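Local coordinates for putative tryptophan halogenase (Xanthomonas campestris pv. campestris, PDB 6Y1W), which is a flavin-dependent halogenase, probably using FAD to halogenate an aromatic substrate, at residues A[236-241]-A[324-329]; A[395-400]-A[411-416]; A[247-252]-A[318-323]. All coordinates share one frame; numbering follows the deposited sequence. Where two conformers were deposited one is given.

Contact 1: A[236-241]-A[324-329]; sequences GSEDWS and QRHRVW
The indole of W240 meets Q324 with the CZ2-CH2 end of its benzo ring, CZ2 lying 3.6 Å from Q324 CB. The amide follows the same atom, Q324 NE2 being 3.4 Å from W240 CZ2, with ring and amide planes 63° apart. This is the tight, buried side: I385 of helix 371-397 packs on both W240 and Q324, and R389 makes a cation-pi contact with W240, for which an electron-rich indole is well suited. Alongside, E238 and Q324 run in the same direction, both extended beyond CG. In the conformer described, Q324 NE2 donates to E238 OE1 at 3.0 Å, a somewhat bent bond (143°).

These residues belong to a short antiparallel pairing in a three-stranded sheet, with E238 and Q324 as the hydrogen-bonded pair and S237 and R325 as the non-hydrogen-bonded one. E238 N gives a short bond to Q324 O (2.7 Å), whereas the return bond from Q324 N to E238 O is weak.

The G236-H326 end is more exposed. H326 N donates to G236 O at 2.9 Å, and the imidazole lays one face over the S237-E238 peptide; G236, without a side chain, lets the ring come close. R325 NH2 and NE bond to V235 O and A339 O.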
# COMPACT_ATOMS: atom_id res chain seq x y z
N GLY A 236 5.61 -6.99 -27.64
CA GLY A 236 7.02 -6.73 -27.46
C GLY A 236 7.38 -6.59 -26.00
O GLY A 236 6.52 -6.66 -25.11
N SER A 237 8.67 -6.31 -25.73
CA SER A 237 9.14 -6.10 -24.37
C SER A 237 9.98 -4.84 -24.28
O SER A 237 10.56 -4.40 -25.27
CB SER A 237 9.93 -7.32 -23.90
OG SER A 237 9.17 -8.48 -24.17
N GLU A 238 10.00 -4.25 -23.07
CA GLU A 238 10.73 -3.03 -22.76
C GLU A 238 12.17 -3.43 -22.48
O GLU A 238 12.40 -4.40 -21.76
CB GLU A 238 10.13 -2.31 -21.55
CG GLU A 238 10.55 -0.83 -21.39
CD GLU A 238 10.32 -0.25 -19.98
OE1 GLU A 238 9.54 -0.81 -19.17
OE2 GLU A 238 10.97 0.78 -19.65
N ASP A 239 13.12 -2.76 -23.12
CA ASP A 239 14.54 -3.09 -22.99
C ASP A 239 15.12 -2.35 -21.80
O ASP A 239 15.11 -1.11 -21.76
CB ASP A 239 15.25 -2.70 -24.29
CG ASP A 239 16.73 -2.95 -24.26
OD1 ASP A 239 17.25 -3.69 -23.38
OD2 ASP A 239 17.40 -2.42 -25.16
N TRP A 240 15.66 -3.09 -20.83
CA TRP A 240 16.25 -2.45 -19.66
C TRP A 240 17.76 -2.55 -19.67
O TRP A 240 18.40 -2.19 -18.67
CB TRP A 240 15.67 -3.06 -18.37
CG TRP A 240 14.22 -2.73 -18.10
CD1 TRP A 240 13.48 -1.70 -18.61
CD2 TRP A 240 13.34 -3.45 -17.22
NE1 TRP A 240 12.19 -1.74 -18.10
CE2 TRP A 240 12.08 -2.80 -17.24
CE3 TRP A 240 13.49 -4.59 -16.41
CZ2 TRP A 240 10.99 -3.25 -16.50
CZ3 TRP A 240 12.40 -5.01 -15.66
CH2 TRP A 240 11.18 -4.35 -15.72
N SER A 241 18.35 -2.96 -20.80
CA SER A 241 19.81 -3.14 -20.86
C SER A 241 20.58 -1.81 -20.78
O SER A 241 21.78 -1.83 -20.46
CB SER A 241 20.20 -3.95 -22.11
OG SER A 241 19.96 -3.21 -23.30
N GLN A 324 10.72 -6.29 -19.45
CA GLN A 324 9.34 -6.57 -19.08
C GLN A 324 8.51 -6.58 -20.36
O GLN A 324 8.67 -5.70 -21.20
CB GLN A 324 8.76 -5.57 -18.04
CG GLN A 324 8.18 -4.21 -18.57
CD GLN A 324 7.32 -3.44 -17.55
OE1 GLN A 324 6.25 -3.91 -17.13
NE2 GLN A 324 7.78 -2.26 -17.16
N ARG A 325 7.67 -7.60 -20.50
CA ARG A 325 6.69 -7.64 -21.58
C ARG A 325 5.83 -6.39 -21.46
O ARG A 325 5.46 -5.98 -20.35
CB ARG A 325 5.87 -8.93 -21.42
CG ARG A 325 5.10 -9.45 -22.60
CD ARG A 325 5.95 -9.83 -23.79
NE ARG A 325 6.81 -10.99 -23.67
CZ ARG A 325 7.38 -11.58 -24.72
NH1 ARG A 325 8.19 -12.61 -24.55
NH2 ARG A 325 7.16 -11.12 -25.96
N HIS A 326 5.52 -5.74 -22.60
CA HIS A 326 4.76 -4.49 -22.53
C HIS A 326 3.40 -4.69 -21.88
O HIS A 326 2.91 -3.82 -21.15
CB HIS A 326 4.58 -3.88 -23.91
CG HIS A 326 5.83 -3.26 -24.44
ND1 HIS A 326 6.56 -2.35 -23.71
CD2 HIS A 326 6.49 -3.45 -25.60
CE1 HIS A 326 7.61 -1.98 -24.41
NE2 HIS A 326 7.60 -2.64 -25.56
N ARG A 327 2.74 -5.80 -22.21
CA ARG A 327 1.51 -6.19 -21.55
C ARG A 327 1.65 -7.65 -21.19
O ARG A 327 2.12 -8.44 -22.01
CB ARG A 327 0.29 -5.94 -22.48
CG ARG A 327 0.13 -4.48 -22.82
CD ARG A 327 -0.95 -4.24 -23.88
NE ARG A 327 -0.70 -4.94 -25.14
CZ ARG A 327 0.26 -4.61 -26.01
NH1 ARG A 327 1.07 -3.58 -25.76
NH2 ARG A 327 0.40 -5.31 -27.13
N VAL A 328 1.33 -8.01 -19.95
CA VAL A 328 1.46 -9.42 -19.60
C VAL A 328 0.17 -10.18 -19.87
O VAL A 328 0.23 -11.41 -20.07
CB VAL A 328 1.91 -9.59 -18.14
CG1 VAL A 328 3.37 -9.16 -18.04
CG2 VAL A 328 1.08 -8.76 -17.20
N TRP A 329 -0.96 -9.49 -19.96
CA TRP A 329 -2.24 -10.10 -20.33
C TRP A 329 -2.64 -9.44 -21.64
O TRP A 329 -2.84 -8.22 -21.69
CB TRP A 329 -3.30 -9.85 -19.26
CG TRP A 329 -4.60 -10.63 -19.46
CD1 TRP A 329 -5.08 -11.16 -20.61
CD2 TRP A 329 -5.53 -10.94 -18.44
NE1 TRP A 329 -6.29 -11.79 -20.37
CE2 TRP A 329 -6.60 -11.66 -19.05
CE3 TRP A 329 -5.59 -10.68 -17.07
CZ2 TRP A 329 -7.68 -12.14 -18.34
CZ3 TRP A 329 -6.71 -11.14 -16.34
CH2 TRP A 329 -7.74 -11.86 -17.00

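Contact 2: A[395-400]-A[411-416]; sequences HYHATD and ASMEIP
H397 and A411 are where the two backbones come closest, 4.8 Å between their CA atoms, as the last turn of helix 371-397 passes the last turn of helix 405-412. Both chains then leave helical geometry, at A398 and at M413, and the second runs on through I415 to P416, the N-cap of helix 417-429. The contact thus joins the C-terminal ends of two helices to the link into a third, whose M423 touches both H397 and I415. No direct hydrogen bond joins the two segments. A water links them instead, donating to H397 O and to A411 O at 2.7 Å each, and so serves two carbonyls near helix ends, where the regular bonding of a helix runs out.

The side chain of H397 lies between the segments. With CG anti to the backbone N (chi1 -168°), the imidazole reaches across to 411-416 and is held between two different surfaces. I415 CG2 lies over one face, 3.6 Å from the ring centroid and only 4° off its normal, a nearly ideal CH-pi contact; I415 CD1 reaches on to CD2 of H397 at 3.7 Å. The same water lies over the opposite face. A branched isoleucine suits this place because one methyl can sit over the ring face while the longer arm follows its rim. M413 brings CE to 4.1 Å from H397 CB. Farther out, T399 CG2 touches the small methyl of A411.

H397 ND1 is hydrogen-bonded to C410 O, which fixes the turn of the ring. With the carbonyls of A411 and M413 also near CE1, 3.1 Å away at A411 O, any positive charge on the imidazole would probably be favoured, although the apolar cover from I415 and M413 would act against it.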
# COMPACT_ATOMS: atom_id res chain seq x y z
N HIS A 395 21.61 -1.87 -6.84
CA HIS A 395 22.78 -2.66 -6.45
C HIS A 395 24.01 -2.32 -7.30
O HIS A 395 25.13 -2.36 -6.80
CB HIS A 395 22.46 -4.15 -6.56
CG HIS A 395 21.84 -4.71 -5.32
ND1 HIS A 395 22.50 -4.71 -4.10
CD2 HIS A 395 20.63 -5.30 -5.10
CE1 HIS A 395 21.73 -5.28 -3.18
NE2 HIS A 395 20.60 -5.66 -3.76
N TYR A 396 23.81 -2.02 -8.59
CA TYR A 396 24.92 -1.71 -9.48
C TYR A 396 25.32 -0.25 -9.41
O TYR A 396 26.51 0.07 -9.58
CB TYR A 396 24.55 -2.06 -10.93
CG TYR A 396 24.58 -3.55 -11.18
CD1 TYR A 396 25.78 -4.21 -11.37
CD2 TYR A 396 23.39 -4.30 -11.24
CE1 TYR A 396 25.83 -5.57 -11.62
CE2 TYR A 396 23.45 -5.68 -11.47
CZ TYR A 396 24.67 -6.29 -11.67
OH TYR A 396 24.78 -7.64 -11.93
N HIS A 397 24.36 0.66 -9.19
CA HIS A 397 24.63 2.10 -9.27
C HIS A 397 25.21 2.65 -7.99
O HIS A 397 26.03 3.58 -8.04
CB HIS A 397 23.34 2.86 -9.61
CG HIS A 397 23.57 4.30 -9.99
ND1 HIS A 397 24.36 4.66 -11.06
CD2 HIS A 397 23.07 5.46 -9.47
CE1 HIS A 397 24.33 5.99 -11.20
NE2 HIS A 397 23.56 6.50 -10.25
N ALA A 398 24.79 2.13 -6.83
CA ALA A 398 25.30 2.60 -5.54
C ALA A 398 26.59 1.85 -5.24
O ALA A 398 26.58 0.75 -4.67
CB ALA A 398 24.25 2.41 -4.45
N THR A 399 27.73 2.40 -5.65
CA THR A 399 28.99 1.69 -5.42
C THR A 399 30.11 2.70 -5.36
O THR A 399 30.04 3.74 -6.03
CB THR A 399 29.31 0.63 -6.50
OG1 THR A 399 30.54 -0.00 -6.16
CG2 THR A 399 29.43 1.27 -7.91
N ASP A 400 31.12 2.40 -4.53
CA ASP A 400 32.38 3.15 -4.53
C ASP A 400 33.36 2.64 -5.59
O ASP A 400 34.40 3.29 -5.82
CB ASP A 400 33.07 3.07 -3.17
CG ASP A 400 32.28 3.71 -2.05
OD1 ASP A 400 31.37 4.53 -2.30
OD2 ASP A 400 32.62 3.40 -0.89
N ALA A 411 28.48 3.11 -12.18
CA ALA A 411 28.40 4.24 -11.26
C ALA A 411 28.01 5.53 -11.98
O ALA A 411 27.42 6.43 -11.36
CB ALA A 411 29.74 4.41 -10.54
N SER A 412 28.32 5.64 -13.27
CA SER A 412 28.16 6.91 -14.00
C SER A 412 26.94 6.93 -14.90
O SER A 412 26.57 8.02 -15.39
CB SER A 412 29.44 7.18 -14.82
OG SER A 412 29.50 6.33 -15.95
N MET A 413 26.27 5.80 -15.10
CA MET A 413 25.13 5.73 -16.03
C MET A 413 23.97 6.60 -15.55
O MET A 413 23.79 6.82 -14.34
CB MET A 413 24.68 4.27 -16.17
CG MET A 413 24.08 3.71 -14.91
SD MET A 413 23.49 1.99 -15.14
CE MET A 413 23.13 1.56 -13.47
N GLU A 414 23.14 7.05 -16.49
CA GLU A 414 21.86 7.63 -16.10
C GLU A 414 20.94 6.54 -15.55
O GLU A 414 21.07 5.38 -15.93
CB GLU A 414 21.19 8.29 -17.31
CG GLU A 414 22.03 9.40 -17.92
CD GLU A 414 22.32 10.52 -16.92
OE1 GLU A 414 21.35 11.07 -16.35
OE2 GLU A 414 23.51 10.83 -16.71
N ILE A 415 20.07 6.92 -14.62
CA ILE A 415 19.17 5.96 -13.97
C ILE A 415 17.74 6.47 -14.03
O ILE A 415 17.49 7.67 -14.25
CB ILE A 415 19.59 5.69 -12.51
CG1 ILE A 415 19.69 7.01 -11.72
CG2 ILE A 415 20.89 4.84 -12.54
CD1 ILE A 415 19.71 6.82 -10.16
N PRO A 416 16.76 5.59 -13.81
CA PRO A 416 15.36 6.04 -13.79
C PRO A 416 15.14 7.09 -12.71
O PRO A 416 15.67 7.00 -11.60
CB PRO A 416 14.56 4.77 -13.49
CG PRO A 416 15.46 3.63 -13.89
CD PRO A 416 16.86 4.14 -13.57
O HOH W 1 26.69 6.08 -8.79

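Contact 3: A[247-252]-A[318-323]; sequences DSALAV and LRFTPN
A249 CB forms the apolar centre of this pairing, lying in the plane of the F320 ring at its edge, 3.7 Å from CE2, and 4.0 Å from L318 CD1. A small methyl fits here because two large side chains converge on it, L318 from the strand and F320 from just beyond its end; A251 adds a more distant contact to the same L318 methyl. With its CG set between the backbone N and the carbonyl carbon (chi1 46°), F320 turns its ring back over the 247-248 peptide, D247 C lying 3.7 Å above the plane. Beyond the ring, F342 and V288 join the packing.

Outward from this core comes the backbone. A249 and L318 are a hydrogen-bonded antiparallel pair, with A249 N to L318 O at 2.9 Å and L318 N to A249 O at 2.8 Å. S248 and R319 make the adjoining non-hydrogen-bonded pair.

At the polar edge, R319 bends at chi2 and chi3, folding its guanidinium back toward D247. D247 O thus accepts from F320 N and, weakly, from R319 NE. R319 NH1 lies a long 3.7 Å from D247 OD2, well out of the guanidinium plane, and the attraction is electrostatic, with no N-H aimed at the oxygen. OD2 is hydrogen-bonded to S291, and S248 OG donates to OD1 at 2.8 Å.

D247 and S248 both face Y289 on strand 283-289, a classic beta bulge at the start of strand 248-254. On the other flank of that strand, 316-319 forms one edge of the seven-stranded mixed sheet of this tryptophan halogenase-like fold.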
# COMPACT_ATOMS: atom_id res chain seq x y z
N ASP A 247 23.91 -10.37 -19.06
CA ASP A 247 23.13 -11.05 -20.09
C ASP A 247 23.53 -12.51 -20.21
O ASP A 247 23.00 -13.21 -21.09
CB ASP A 247 23.29 -10.35 -21.44
CG ASP A 247 24.73 -10.37 -21.96
OD1 ASP A 247 25.62 -11.00 -21.35
OD2 ASP A 247 25.00 -9.73 -22.99
N SER A 248 24.39 -13.01 -19.31
CA SER A 248 24.94 -14.35 -19.44
C SER A 248 25.12 -14.95 -18.04
O SER A 248 25.34 -14.23 -17.07
CB SER A 248 26.30 -14.31 -20.12
OG SER A 248 26.23 -13.69 -21.41
N ALA A 249 25.07 -16.28 -17.97
CA ALA A 249 25.46 -16.92 -16.73
C ALA A 249 26.08 -18.28 -17.02
O ALA A 249 25.83 -18.90 -18.07
CB ALA A 249 24.27 -17.12 -15.79
N LEU A 250 26.90 -18.74 -16.08
CA LEU A 250 27.38 -20.12 -16.06
C LEU A 250 27.00 -20.70 -14.71
O LEU A 250 27.28 -20.05 -13.69
CB LEU A 250 28.91 -20.20 -16.20
CG LEU A 250 29.51 -20.07 -17.58
CD1 LEU A 250 31.01 -19.76 -17.48
CD2 LEU A 250 29.23 -21.35 -18.39
N ALA A 251 26.42 -21.91 -14.67
CA ALA A 251 25.94 -22.45 -13.41
C ALA A 251 26.53 -23.84 -13.18
O ALA A 251 26.73 -24.60 -14.13
CB ALA A 251 24.41 -22.52 -13.37
N VAL A 252 26.82 -24.17 -11.92
CA VAL A 252 27.42 -25.47 -11.61
C VAL A 252 27.10 -25.83 -10.16
O VAL A 252 27.14 -24.97 -9.27
CB VAL A 252 28.95 -25.45 -11.84
CG1 VAL A 252 29.65 -24.49 -10.83
CG2 VAL A 252 29.54 -26.89 -11.72
N LEU A 318 23.98 -20.04 -19.84
CA LEU A 318 22.63 -19.49 -19.94
C LEU A 318 22.73 -18.08 -20.51
O LEU A 318 23.74 -17.39 -20.28
CB LEU A 318 21.97 -19.42 -18.57
CG LEU A 318 22.32 -20.56 -17.60
CD1 LEU A 318 21.83 -20.30 -16.17
CD2 LEU A 318 21.73 -21.85 -18.15
N ARG A 319 21.70 -17.67 -21.25
CA ARG A 319 21.58 -16.30 -21.75
C ARG A 319 20.25 -15.71 -21.31
O ARG A 319 19.26 -16.41 -21.13
CB ARG A 319 21.67 -16.22 -23.30
CG ARG A 319 23.08 -16.42 -23.87
CD ARG A 319 24.05 -15.37 -23.31
NE ARG A 319 23.78 -14.03 -23.83
CZ ARG A 319 24.28 -13.55 -24.97
NH1 ARG A 319 23.98 -12.32 -25.38
NH2 ARG A 319 25.07 -14.32 -25.72
N PHE A 320 20.23 -14.39 -21.16
CA PHE A 320 19.00 -13.72 -20.75
C PHE A 320 19.18 -12.23 -21.00
O PHE A 320 20.28 -11.78 -21.34
CB PHE A 320 18.68 -13.98 -19.28
CG PHE A 320 19.87 -13.83 -18.38
CD1 PHE A 320 20.33 -12.57 -18.06
CD2 PHE A 320 20.52 -14.95 -17.86
CE1 PHE A 320 21.43 -12.43 -17.20
CE2 PHE A 320 21.60 -14.82 -17.04
CZ PHE A 320 22.07 -13.55 -16.72
N THR A 321 18.11 -11.47 -20.82
CA THR A 321 18.21 -10.01 -20.95
C THR A 321 17.15 -9.39 -20.05
O THR A 321 16.03 -9.92 -19.98
CB THR A 321 18.07 -9.53 -22.41
OG1 THR A 321 18.41 -8.14 -22.52
CG2 THR A 321 16.68 -9.79 -22.97
N PRO A 322 17.48 -8.30 -19.35
CA PRO A 322 16.55 -7.66 -18.41
C PRO A 322 15.46 -6.93 -19.17
O PRO A 322 15.75 -6.13 -20.06
CB PRO A 322 17.43 -6.67 -17.65
CG PRO A 322 18.55 -6.34 -18.70
CD PRO A 322 18.79 -7.63 -19.40
N ASN A 323 14.21 -7.26 -18.86
CA ASN A 323 13.09 -6.76 -19.65
C ASN A 323 11.75 -6.98 -18.95
O ASN A 323 11.61 -7.81 -18.04
CB ASN A 323 13.05 -7.44 -21.01
CG ASN A 323 12.41 -8.82 -20.93
OD1 ASN A 323 11.19 -8.96 -21.05
ND2 ASN A 323 13.23 -9.83 -20.66

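Contacts 1 and 3 adjoin through their second segments, 318-323 running straight into 324-329, while strand 237-239 precedes strand 248-254, so contact 3 is nested inside the loop that contact 1 closes. Their centres are 17 Å apart, yet they touch, with W240 N 3.1 Å from P322 O, a probable hydrogen bond. The chain passes here from the edge of the seven-stranded sheet into the three-stranded one. Contact 2 comes later in sequence, in the helical part, with its centre 22 Å from that of contact 1 and 21 Å from that of contact 3. Helix 371-397 packs on W240 and Q324 before ending in contact 2, tying both sheets to the helical region.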